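Local coordinates for protelomerase (Agrobacterium tumefaciens, PDB 4F41), which probably resolves replicated telomeres by cutting and rejoining DNA into covalently closed hairpin ends, this chain being a fragment that contains the catalytic domain, at residues Asn113-Leu118 with Ser303-Thr308; Ser177-Gly182 with Gly195-Ile200; His266-Val271 with Ala288-His293. The protein carries 1 engineered substitution. All blocks are in the same frame, centred on the assembly; numbering follows the deposited sequence.

Interaction 1 (Asn113-Leu118 with Ser303-Thr308). With nucleotides of chain B.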
loop_
_atom_site.group_PDB
_atom_site.type_symbol
_atom_site.label_atom_id
_atom_site.label_comp_id
_atom_site.label_asym_id
_atom_site.label_seq_id
_atom_site.Cartn_x
_atom_site.Cartn_y
_atom_site.Cartn_z
ATOM N N ASN A 113 -13.483 15.151 -6.091
ATOM C CA ASN A 113 -13.164 15.531 -7.462
ATOM C C ASN A 113 -13.032 14.319 -8.379
ATOM O O ASN A 113 -13.466 14.354 -9.530
ATOM C CB ASN A 113 -11.890 16.378 -7.511
ATOM C CG ASN A 113 -12.080 17.749 -6.897
ATOM O OD1 ASN A 113 -13.199 18.254 -6.811
ATOM N ND2 ASN A 113 -10.983 18.364 -6.469
ATOM N N LYS A 114 -12.438 13.247 -7.862
ATOM C CA LYS A 114 -12.293 12.015 -8.631
ATOM C C LYS A 114 -13.649 11.388 -8.938
ATOM O O LYS A 114 -13.880 10.905 -10.046
ATOM C CB LYS A 114 -11.406 11.010 -7.896
ATOM C CG LYS A 114 -9.946 11.415 -7.804
ATOM C CD LYS A 114 -9.094 10.267 -7.293
ATOM C CE LYS A 114 -9.609 9.748 -5.961
ATOM N NZ LYS A 114 -8.838 8.564 -5.492
ATOM N N HIS A 115 -14.542 11.395 -7.953
ATOM C CA HIS A 115 -15.886 10.867 -8.156
ATOM C C HIS A 115 -16.687 11.747 -9.109
ATOM O O HIS A 115 -17.607 11.277 -9.779
ATOM C CB HIS A 115 -16.626 10.724 -6.825
ATOM C CG HIS A 115 -16.161 9.567 -5.994
ATOM N ND1 HIS A 115 -17.030 8.745 -5.315
ATOM C CD2 HIS A 115 -14.917 9.102 -5.733
ATOM C CE1 HIS A 115 -16.343 7.817 -4.670
ATOM N NE2 HIS A 115 -15.059 8.013 -4.907
ATOM N N GLY A 116 -16.332 13.026 -9.166
ATOM C CA GLY A 116 -17.007 13.963 -10.044
ATOM C C GLY A 116 -16.520 13.887 -11.478
ATOM O O GLY A 116 -17.188 14.363 -12.396
ATOM N N ALA A 117 -15.351 13.285 -11.671
ATOM C CA ALA A 117 -14.753 13.178 -12.997
ATOM C C ALA A 117 -14.030 11.842 -13.173
ATOM O O ALA A 117 -12.804 11.775 -13.112
ATOM C CB ALA A 117 -13.796 14.340 -13.240
ATOM N N LEU A 118 -14.805 10.783 -13.390
ATOM C CA LEU A 118 -14.253 9.443 -13.572
ATOM C C LEU A 118 -13.418 9.332 -14.848
ATOM O O LEU A 118 -13.684 10.016 -15.834
ATOM C CB LEU A 118 -15.365 8.387 -13.563
ATOM C CG LEU A 118 -15.961 8.014 -12.207
ATOM C CD1 LEU A 118 -16.966 6.874 -12.339
ATOM C CD2 LEU A 118 -14.869 7.645 -11.218
ATOM N N SER A 303 -11.997 5.639 -2.228
ATOM C CA SER A 303 -10.709 6.010 -2.804
ATOM C C SER A 303 -10.344 5.166 -4.025
ATOM O O SER A 303 -9.430 5.512 -4.773
ATOM C CB SER A 303 -9.603 5.902 -1.752
ATOM O OG SER A 303 -9.880 6.723 -0.630
ATOM N N TYR A 304 -11.058 4.063 -4.223
ATOM C CA TYR A 304 -10.742 3.134 -5.305
ATOM C C TYR A 304 -11.595 3.363 -6.548
ATOM O O TYR A 304 -11.298 2.838 -7.621
ATOM C CB TYR A 304 -10.880 1.688 -4.825
ATOM C CG TYR A 304 -9.808 1.277 -3.842
ATOM C CD1 TYR A 304 -8.662 0.623 -4.270
ATOM C CD2 TYR A 304 -9.938 1.555 -2.488
ATOM C CE1 TYR A 304 -7.676 0.249 -3.377
ATOM C CE2 TYR A 304 -8.960 1.185 -1.588
ATOM C CZ TYR A 304 -7.831 0.533 -2.036
ATOM O OH TYR A 304 -6.853 0.164 -1.141
ATOM N N MET A 305 -12.653 4.150 -6.400
ATOM C CA MET A 305 -13.530 4.459 -7.521
ATOM C C MET A 305 -12.960 5.608 -8.346
ATOM O O MET A 305 -13.385 6.756 -8.212
ATOM C CB MET A 305 -14.934 4.791 -7.016
ATOM C CG MET A 305 -15.564 3.659 -6.224
ATOM S SD MET A 305 -17.151 4.079 -5.486
ATOM C CE MET A 305 -17.563 2.525 -4.697
ATOM N N THR A 306 -11.991 5.288 -9.196
ATOM C CA THR A 306 -11.323 6.293 -10.014
ATOM C C THR A 306 -11.592 6.086 -11.501
ATOM O O THR A 306 -11.517 7.030 -12.288
ATOM C CB THR A 306 -9.800 6.294 -9.773
ATOM O OG1 THR A 306 -9.276 4.980 -10.006
ATOM C CG2 THR A 306 -9.488 6.709 -8.345
ATOM N N TYR A 307 -11.906 4.852 -11.884
ATOM C CA TYR A 307 -12.143 4.531 -13.287
ATOM C C TYR A 307 -13.604 4.213 -13.581
ATOM O O TYR A 307 -14.423 4.070 -12.672
ATOM C CB TYR A 307 -11.286 3.341 -13.729
ATOM C CG TYR A 307 -9.815 3.466 -13.414
ATOM C CD1 TYR A 307 -9.051 4.493 -13.950
ATOM C CD2 TYR A 307 -9.183 2.536 -12.597
ATOM C CE1 TYR A 307 -7.703 4.601 -13.668
ATOM C CE2 TYR A 307 -7.837 2.636 -12.311
ATOM C CZ TYR A 307 -7.101 3.669 -12.847
ATOM O OH TYR A 307 -5.758 3.768 -12.561
ATOM N N THR A 308 -13.915 4.105 -14.868
ATOM C CA THR A 308 -15.206 3.602 -15.318
ATOM C C THR A 308 -15.015 2.803 -16.604
ATOM O O THR A 308 -14.283 3.217 -17.503
ATOM C CB THR A 308 -16.240 4.732 -15.527
ATOM O OG1 THR A 308 -17.460 4.178 -16.036
ATOM C CG2 THR A 308 -15.718 5.785 -16.497
ATOM P P DA B 13 -5.217 6.148 -3.373
ATOM O OP1 DA B 13 -5.366 5.949 -4.831
ATOM O OP2 DA B 13 -6.197 6.984 -2.644
ATOM O "O5'" DA B 13 -5.161 4.717 -2.661
ATOM C "C5'" DA B 13 -4.308 4.538 -1.537
ATOM C "C4'" DA B 13 -4.980 3.714 -0.455
ATOM O "O4'" DA B 13 -4.553 4.197 0.843
ATOM C "C3'" DA B 13 -6.497 3.807 -0.415
ATOM O "O3'" DA B 13 -7.017 2.677 0.265
ATOM C "C2'" DA B 13 -6.694 5.073 0.409
ATOM C "C1'" DA B 13 -5.629 4.863 1.478
ATOM N N9 DA B 13 -5.123 6.099 2.066
ATOM C C8 DA B 13 -5.254 7.371 1.582
ATOM N N7 DA B 13 -4.688 8.285 2.337
ATOM C C5 DA B 13 -4.149 7.560 3.388
ATOM C C6 DA B 13 -3.416 7.935 4.533
ATOM N N6 DA B 13 -3.082 9.196 4.828
ATOM N N1 DA B 13 -3.034 6.954 5.374
ATOM C C2 DA B 13 -3.361 5.689 5.092
ATOM N N3 DA B 13 -4.043 5.214 4.053
ATOM C C4 DA B 13 -4.409 6.211 3.234
#
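Lys-114, His-115 and Leu-118 pack, largely by way of side chain against backbone, on the segment Ser-303 to Thr-308, joining the end of the long helix 97-116 to the approach to strand 307-308. Met-305 is the centre of an inverse gamma turn, and beyond it the chain enters the two-stranded parallel sheet with strand 119-120. Lys-114 reaches back along this segment: its chain, bent at chi3 (-55°), runs alongside the methyl of Thr-306, with CD 3.7 Å from CG2, and carries NZ to a weak hydrogen bond with Ser-303 O at 3.2 Å. A long aliphatic stem with a charged tip suits both tasks. NZ also stands 4.2 Å from OP2 of DA13 of chain B, too far for a direct bond but near enough that its charge probably favours the phosphate. Thr-306 turns its two branches to different uses, the methyl to Lys-114 and OG1 to a hydrogen bond with His-266. His-115 crosses Met-305 at a slant; the sulfur SD lies 4.7 Å from the His-115 ring centroid, well off the ring normal, while the ring's NE2 is hydrogen-bonded to Leu-302 O. The imidazole thus gives carbon contact to Met-305 and a polar atom to the neighbouring backbone. Leu-118 supplies the apolar end, its branched tip lying against the backbone. It spreads its two methyls along the strand entry: CD2 sits 3.5 Å from Met-305 O, CD1 lies 3.8 Å from Tyr-307 O, and CB touches Thr-308 CG2 at 3.9 Å.

Interaction 2 (Ser177-Gly182 with Gly195-Ile200)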
loop_
_atom_site.group_PDB
_atom_site.type_symbol
_atom_site.label_atom_id
_atom_site.label_comp_id
_atom_site.label_asym_id
_atom_site.label_seq_id
_atom_site.Cartn_x
_atom_site.Cartn_y
_atom_site.Cartn_z
ATOM N N SER A 177 -12.266 -17.799 -8.059
ATOM C CA SER A 177 -11.972 -17.285 -6.726
ATOM C C SER A 177 -10.921 -18.118 -6.001
ATOM O O SER A 177 -10.907 -19.346 -6.099
ATOM C CB SER A 177 -13.246 -17.199 -5.882
ATOM O OG SER A 177 -13.753 -18.487 -5.583
ATOM N N ILE A 178 -10.041 -17.437 -5.275
ATOM C CA ILE A 178 -9.024 -18.103 -4.471
ATOM C C ILE A 178 -9.085 -17.586 -3.041
ATOM O O ILE A 178 -9.843 -16.665 -2.740
ATOM C CB ILE A 178 -7.607 -17.863 -5.028
ATOM C CG1 ILE A 178 -7.227 -16.385 -4.907
ATOM C CG2 ILE A 178 -7.509 -18.330 -6.473
ATOM C CD1 ILE A 178 -5.846 -16.065 -5.435
ATOM N N LEU A 179 -8.291 -18.179 -2.158
ATOM C CA LEU A 179 -8.210 -17.708 -0.781
ATOM C C LEU A 179 -6.957 -16.864 -0.586
ATOM O O LEU A 179 -5.896 -17.182 -1.122
ATOM C CB LEU A 179 -8.225 -18.883 0.199
ATOM C CG LEU A 179 -9.462 -19.781 0.164
ATOM C CD1 LEU A 179 -9.401 -20.824 1.271
ATOM C CD2 LEU A 179 -10.733 -18.953 0.271
ATOM N N PHE A 180 -7.085 -15.788 0.182
ATOM C CA PHE A 180 -5.972 -14.869 0.394
ATOM C C PHE A 180 -5.681 -14.635 1.872
ATOM O O PHE A 180 -6.596 -14.469 2.678
ATOM C CB PHE A 180 -6.239 -13.535 -0.306
ATOM C CG PHE A 180 -5.321 -12.426 0.127
ATOM C CD1 PHE A 180 -3.986 -12.428 -0.245
ATOM C CD2 PHE A 180 -5.794 -11.380 0.902
ATOM C CE1 PHE A 180 -3.139 -11.411 0.152
ATOM C CE2 PHE A 180 -4.952 -10.359 1.301
ATOM C CZ PHE A 180 -3.622 -10.374 0.926
ATOM N N ASN A 181 -4.398 -14.625 2.215
ATOM C CA ASN A 181 -3.963 -14.313 3.571
ATOM C C ASN A 181 -2.669 -13.508 3.555
ATOM O O ASN A 181 -1.710 -13.870 2.874
ATOM C CB ASN A 181 -3.785 -15.591 4.393
ATOM C CG ASN A 181 -3.402 -15.306 5.833
ATOM O OD1 ASN A 181 -4.262 -15.059 6.678
ATOM N ND2 ASN A 181 -2.106 -15.341 6.120
ATOM N N GLY A 182 -2.650 -12.414 4.307
ATOM C CA GLY A 182 -1.499 -11.531 4.335
ATOM C C GLY A 182 -1.895 -10.104 4.017
ATOM O O GLY A 182 -1.189 -9.396 3.299
ATOM N N GLY A 195 -4.304 -11.585 9.596
ATOM C CA GLY A 195 -4.181 -13.011 9.836
ATOM C C GLY A 195 -5.455 -13.754 9.494
ATOM O O GLY A 195 -5.663 -14.886 9.931
ATOM N N ILE A 196 -6.312 -13.113 8.706
ATOM C CA ILE A 196 -7.579 -13.709 8.305
ATOM C C ILE A 196 -7.538 -14.160 6.850
ATOM O O ILE A 196 -7.212 -13.378 5.956
ATOM C CB ILE A 196 -8.749 -12.723 8.487
ATOM C CG1 ILE A 196 -8.808 -12.223 9.932
ATOM C CG2 ILE A 196 -10.063 -13.376 8.092
ATOM C CD1 ILE A 196 -9.077 -13.312 10.943
ATOM N N THR A 197 -7.867 -15.426 6.618
ATOM C CA THR A 197 -7.928 -15.965 5.266
ATOM C C THR A 197 -9.333 -15.807 4.700
ATOM O O THR A 197 -10.258 -16.514 5.102
ATOM C CB THR A 197 -7.528 -17.451 5.229
ATOM O OG1 THR A 197 -6.184 -17.598 5.706
ATOM C CG2 THR A 197 -7.619 -17.993 3.811
ATOM N N TYR A 198 -9.493 -14.873 3.769
ATOM C CA TYR A 198 -10.795 -14.618 3.163
ATOM C C TYR A 198 -10.767 -14.832 1.651
ATOM O O TYR A 198 -9.713 -14.758 1.021
ATOM C CB TYR A 198 -11.298 -13.213 3.512
ATOM C CG TYR A 198 -10.465 -12.080 2.952
ATOM C CD1 TYR A 198 -10.907 -11.344 1.860
ATOM C CD2 TYR A 198 -9.244 -11.738 3.519
ATOM C CE1 TYR A 198 -10.156 -10.304 1.347
ATOM C CE2 TYR A 198 -8.484 -10.701 3.011
ATOM C CZ TYR A 198 -8.945 -9.988 1.924
ATOM O OH TYR A 198 -8.194 -8.955 1.415
ATOM N N GLU A 199 -11.937 -15.100 1.079
ATOM C CA GLU A 199 -12.044 -15.444 -0.335
ATOM C C GLU A 199 -12.098 -14.207 -1.228
ATOM O O GLU A 199 -12.882 -13.288 -0.988
ATOM C CB GLU A 199 -13.276 -16.320 -0.568
ATOM C CG GLU A 199 -13.337 -16.973 -1.939
ATOM C CD GLU A 199 -14.532 -17.894 -2.086
ATOM O OE1 GLU A 199 -15.500 -17.740 -1.313
ATOM O OE2 GLU A 199 -14.500 -18.776 -2.970
ATOM N N ILE A 200 -11.257 -14.193 -2.259
ATOM C CA ILE A 200 -11.224 -13.095 -3.219
ATOM C C ILE A 200 -11.441 -13.603 -4.641
ATOM O O ILE A 200 -11.060 -14.728 -4.970
ATOM C CB ILE A 200 -9.886 -12.327 -3.160
ATOM C CG1 ILE A 200 -8.717 -13.257 -3.489
ATOM C CG2 ILE A 200 -9.697 -11.691 -1.798
ATOM C CD1 ILE A 200 -7.388 -12.546 -3.613
HETATM O O HOH W 1 -4.629 -11.493 5.493
#
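Ile-178 and Ile-200, and next to them Phe-180 and Tyr-198, form antiparallel hydrogen-bonded pairs, so four backbone bonds tie the strands. Ile-178 N gives to Ile-200 O at 2.9 Å, and Ile-200 N returns the bond to Ile-178 O. In the second pair Phe-180 N bonds Tyr-198 O (2.9 Å) and Tyr-198 N bonds Phe-180 O (3.1 Å).

Polar side chains add two links. Ser-177 OG donates to Glu-199 OE2 at 2.7 Å, meeting the carboxylate from above its plane; the same hydroxyl also bonds Ser-174. In Glu-199, CG lies opposite the backbone N (chi1 -168°) and the chain runs on extended, which carries the carboxylate to Ser-177 past Leu-179, whose CD2 rests on Glu-199 CB. Farther along, Thr-197 OG1 makes a weak bond to Asn-181 OD1 at 3.3 Å.

Apolar contacts fill the face bearing Ile-178, Phe-180, Tyr-198 and Ile-200. The beta-branched isoleucines meet CG1 to CG1 at 3.7 Å, and Ile-200 CD1 reaches Phe-180 CB at 3.6 Å. The side chains of Phe-180 and Tyr-198 run side by side, their ring planes at 86°, with Tyr-198 OH at the edge of the Phe-180 ring; that hydroxyl is hydrogen-bonded to Gln-183, and Arg-153 makes a cation-pi contact with Phe-180.

Consecutive antiparallel neighbours joined by a long loop make a beta hairpin, here with strand 198-201 outermost in the catalytic domain's four-stranded sheet.

Interaction 3 (His266-Val271 with Ala288-His293). With nucleotides of chain B.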
loop_
_atom_site.group_PDB
_atom_site.type_symbol
_atom_site.label_atom_id
_atom_site.label_comp_id
_atom_site.label_asym_id
_atom_site.label_seq_id
_atom_site.Cartn_x
_atom_site.Cartn_y
_atom_site.Cartn_z
ATOM N N HIS A 266 -7.101 -0.723 -8.239
ATOM C CA HIS A 266 -8.316 0.036 -8.527
ATOM C C HIS A 266 -9.115 -0.634 -9.636
ATOM O O HIS A 266 -10.184 -1.204 -9.381
ATOM C CB HIS A 266 -7.973 1.465 -8.952
ATOM C CG HIS A 266 -7.527 2.346 -7.828
ATOM N ND1 HIS A 266 -7.801 3.698 -7.791
ATOM C CD2 HIS A 266 -6.827 2.075 -6.701
ATOM C CE1 HIS A 266 -7.295 4.218 -6.690
ATOM N NE2 HIS A 266 -6.697 3.255 -6.010
ATOM N N LEU A 267 -8.565 -0.580 -10.851
ATOM C CA LEU A 267 -9.119 -1.263 -12.015
ATOM C C LEU A 267 -9.686 -2.629 -11.652
ATOM O O LEU A 267 -10.846 -2.904 -11.954
ATOM C CB LEU A 267 -8.066 -1.400 -13.118
ATOM C CG LEU A 267 -8.533 -2.041 -14.429
ATOM C CD1 LEU A 267 -9.702 -1.271 -15.015
ATOM C CD2 LEU A 267 -7.397 -2.113 -15.433
ATOM N N TYR A 268 -8.888 -3.449 -10.964
ATOM C CA TYR A 268 -9.305 -4.796 -10.569
ATOM C C TYR A 268 -10.693 -4.742 -9.960
ATOM O O TYR A 268 -11.647 -5.283 -10.530
ATOM C CB TYR A 268 -8.297 -5.416 -9.592
ATOM C CG TYR A 268 -8.823 -6.542 -8.722
ATOM C CD1 TYR A 268 -8.866 -7.851 -9.189
ATOM C CD2 TYR A 268 -9.241 -6.302 -7.415
ATOM C CE1 TYR A 268 -9.334 -8.882 -8.388
ATOM C CE2 TYR A 268 -9.710 -7.326 -6.612
ATOM C CZ TYR A 268 -9.753 -8.613 -7.103
ATOM O OH TYR A 268 -10.217 -9.638 -6.309
ATOM N N ALA A 269 -10.795 -4.020 -8.845
ATOM C CA ALA A 269 -12.052 -3.844 -8.132
ATOM C C ALA A 269 -13.178 -3.550 -9.113
ATOM O O ALA A 269 -14.201 -4.242 -9.121
ATOM C CB ALA A 269 -11.930 -2.738 -7.106
ATOM N N GLU A 270 -12.957 -2.551 -9.966
ATOM C CA GLU A 270 -13.955 -2.141 -10.946
ATOM C C GLU A 270 -14.470 -3.349 -11.717
ATOM O O GLU A 270 -15.660 -3.667 -11.651
ATOM C CB GLU A 270 -13.385 -1.100 -11.914
ATOM C CG GLU A 270 -14.438 -0.351 -12.713
ATOM C CD GLU A 270 -15.262 0.585 -11.849
ATOM O OE1 GLU A 270 -14.713 1.114 -10.858
ATOM O OE2 GLU A 270 -16.456 0.789 -12.156
ATOM N N VAL A 271 -13.574 -4.060 -12.398
ATOM C CA VAL A 271 -14.031 -5.172 -13.223
ATOM C C VAL A 271 -14.507 -6.316 -12.333
ATOM O O VAL A 271 -15.382 -7.092 -12.721
ATOM C CB VAL A 271 -12.974 -5.638 -14.266
ATOM C CG1 VAL A 271 -11.874 -4.600 -14.425
ATOM C CG2 VAL A 271 -12.397 -6.995 -13.899
ATOM N N ALA A 288 -15.244 -3.003 -0.413
ATOM C CA ALA A 288 -14.753 -3.194 0.947
ATOM C C ALA A 288 -14.634 -4.673 1.305
ATOM O O ALA A 288 -13.891 -5.042 2.213
ATOM C CB ALA A 288 -15.658 -2.478 1.940
ATOM N N ALA A 289 -15.367 -5.515 0.585
ATOM C CA ALA A 289 -15.338 -6.952 0.827
ATOM C C ALA A 289 -14.135 -7.614 0.164
ATOM O O ALA A 289 -13.403 -8.372 0.803
ATOM C CB ALA A 289 -16.630 -7.598 0.347
ATOM N N ILE A 290 -13.929 -7.321 -1.117
ATOM C CA ILE A 290 -12.869 -7.972 -1.882
ATOM C C ILE A 290 -11.498 -7.326 -1.682
ATOM O O ILE A 290 -10.481 -7.872 -2.111
ATOM C CB ILE A 290 -13.196 -8.011 -3.387
ATOM C CG1 ILE A 290 -13.237 -6.594 -3.962
ATOM C CG2 ILE A 290 -14.516 -8.727 -3.625
ATOM C CD1 ILE A 290 -13.536 -6.545 -5.441
ATOM N N LEU A 291 -11.472 -6.166 -1.034
ATOM C CA LEU A 291 -10.215 -5.472 -0.765
ATOM C C LEU A 291 -9.710 -5.771 0.643
ATOM O O LEU A 291 -8.553 -5.504 0.968
ATOM C CB LEU A 291 -10.369 -3.962 -0.968
ATOM C CG LEU A 291 -10.017 -3.376 -2.339
ATOM C CD1 LEU A 291 -10.529 -4.245 -3.475
ATOM C CD2 LEU A 291 -10.571 -1.966 -2.465
ATOM N N GLY A 292 -10.585 -6.327 1.474
ATOM C CA GLY A 292 -10.223 -6.703 2.829
ATOM C C GLY A 292 -10.164 -5.519 3.774
ATOM O O GLY A 292 -9.283 -5.443 4.631
ATOM N N HIS A 293 -11.107 -4.596 3.623
ATOM C CA HIS A 293 -11.145 -3.398 4.456
ATOM C C HIS A 293 -11.637 -3.688 5.869
ATOM O O HIS A 293 -12.083 -4.797 6.170
ATOM C CB HIS A 293 -12.017 -2.322 3.811
ATOM C CG HIS A 293 -11.416 -1.709 2.583
ATOM N ND1 HIS A 293 -12.125 -0.887 1.741
ATOM C CD2 HIS A 293 -10.167 -1.802 2.064
ATOM C CE1 HIS A 293 -11.342 -0.496 0.747
ATOM N NE2 HIS A 293 -10.152 -1.036 0.922
ATOM P P DC B 15 -8.184 -1.261 6.998
ATOM O OP1 DC B 15 -7.773 -2.681 7.069
ATOM O OP2 DC B 15 -9.495 -0.906 6.409
ATOM O "O5'" DC B 15 -8.119 -0.632 8.468
ATOM C "C5'" DC B 15 -6.929 -0.781 9.234
ATOM C "C4'" DC B 15 -6.867 0.208 10.387
ATOM O "O4'" DC B 15 -6.788 1.565 9.874
ATOM C "C3'" DC B 15 -8.059 0.188 11.344
ATOM O "O3'" DC B 15 -7.595 0.265 12.688
ATOM C "C2'" DC B 15 -8.820 1.449 10.952
ATOM C "C1'" DC B 15 -7.634 2.360 10.674
ATOM N N1 DC B 15 -7.996 3.615 9.966
ATOM C C2 DC B 15 -7.267 4.780 10.224
ATOM O O2 DC B 15 -6.329 4.737 11.029
ATOM N N3 DC B 15 -7.608 5.922 9.577
ATOM C C4 DC B 15 -8.626 5.923 8.717
ATOM N N4 DC B 15 -8.927 7.073 8.104
ATOM C C5 DC B 15 -9.384 4.745 8.445
ATOM C C6 DC B 15 -9.039 3.625 9.087
ATOM P P DA B 13 -5.217 6.148 -3.373
ATOM O OP1 DA B 13 -5.366 5.949 -4.831
ATOM O OP2 DA B 13 -6.197 6.984 -2.644
ATOM O "O5'" DA B 13 -5.161 4.717 -2.661
ATOM C "C5'" DA B 13 -4.308 4.538 -1.537
ATOM C "C4'" DA B 13 -4.980 3.714 -0.455
ATOM O "O4'" DA B 13 -4.553 4.197 0.843
ATOM C "C3'" DA B 13 -6.497 3.807 -0.415
ATOM O "O3'" DA B 13 -7.017 2.677 0.265
ATOM C "C2'" DA B 13 -6.694 5.073 0.409
ATOM C "C1'" DA B 13 -5.629 4.863 1.478
ATOM N N9 DA B 13 -5.123 6.099 2.066
ATOM C C8 DA B 13 -5.254 7.371 1.582
ATOM N N7 DA B 13 -4.688 8.285 2.337
ATOM C C5 DA B 13 -4.149 7.560 3.388
ATOM C C6 DA B 13 -3.416 7.935 4.533
ATOM N N6 DA B 13 -3.082 9.196 4.828
ATOM N N1 DA B 13 -3.034 6.954 5.374
ATOM C C2 DA B 13 -3.361 5.689 5.092
ATOM N N3 DA B 13 -4.043 5.214 4.053
ATOM C C4 DA B 13 -4.409 6.211 3.234
#
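Tyr-268 swings its ring away from its own backbone N (chi1 158°), while Ile-290 sets CG1 between its N and carbonyl carbon (chi1 65°) and then extends fully to CD1 (chi2 179°); together these torsions bring the methyl to the ring, with Tyr-268 CE2 and Ile-290 CD1 4.1 Å apart. The same CD1 lies 4.1 Å from Ala-269 CA, and Leu-291 CD1 approaches Ala-269 CB at 4.2 Å and the edge of the Tyr-268 ring. The contact is loose, buried and wholly apolar: small Ala-269 lets the two branched side chains come near the helix backbone, and Tyr-268 gives carbon surface here while its hydroxyl is hydrogen-bonded to Pro-201 O.

After Ile-290 the chain leaves the helix at Gly-292, whose positive phi suits glycine. His-293 N bonds back to Ala-288 O at 3.2 Å, consistent with a Schellman motif. This bend delivers His-293 toward the DNA, where its backbone C lies 3.6 Å from OP2 of DC15 of chain B; Leu-291 CB covers one face of the His-293 ring. At the start of the other segment, His-266 CE1 comes within 3.2 Å of OP1 of DA13 of chain B, met at the edge of its ring.

Around this, Phe-287 of helix 283-290 packs on Ala-269, Glu-270 forms a salt bridge with Lys-283, and Leu-267 turns to helix 124-133 and strand 307-308.

From the N terminus, the chain reaches the end of helix 97-116, where interaction 1 opens; it closes at 303-308, after a loop of 184 residues. Inside that span interaction 2 closes first, as a hairpin in the sheet, and interaction 3 follows it in series, pairing helix 263-275 with the end of helix 283-290. Both short loops therefore lie within the long one, and none cross. Interaction 3 stands in the middle: it touches interaction 1 where Tyr-304 packs against the His-266 ring, and interaction 2 where Tyr-198 meets Gly-292. Interactions 1 and 2 lie about 10 Å apart at nearest atoms. DA13 of chain B borders interactions 1 and 3.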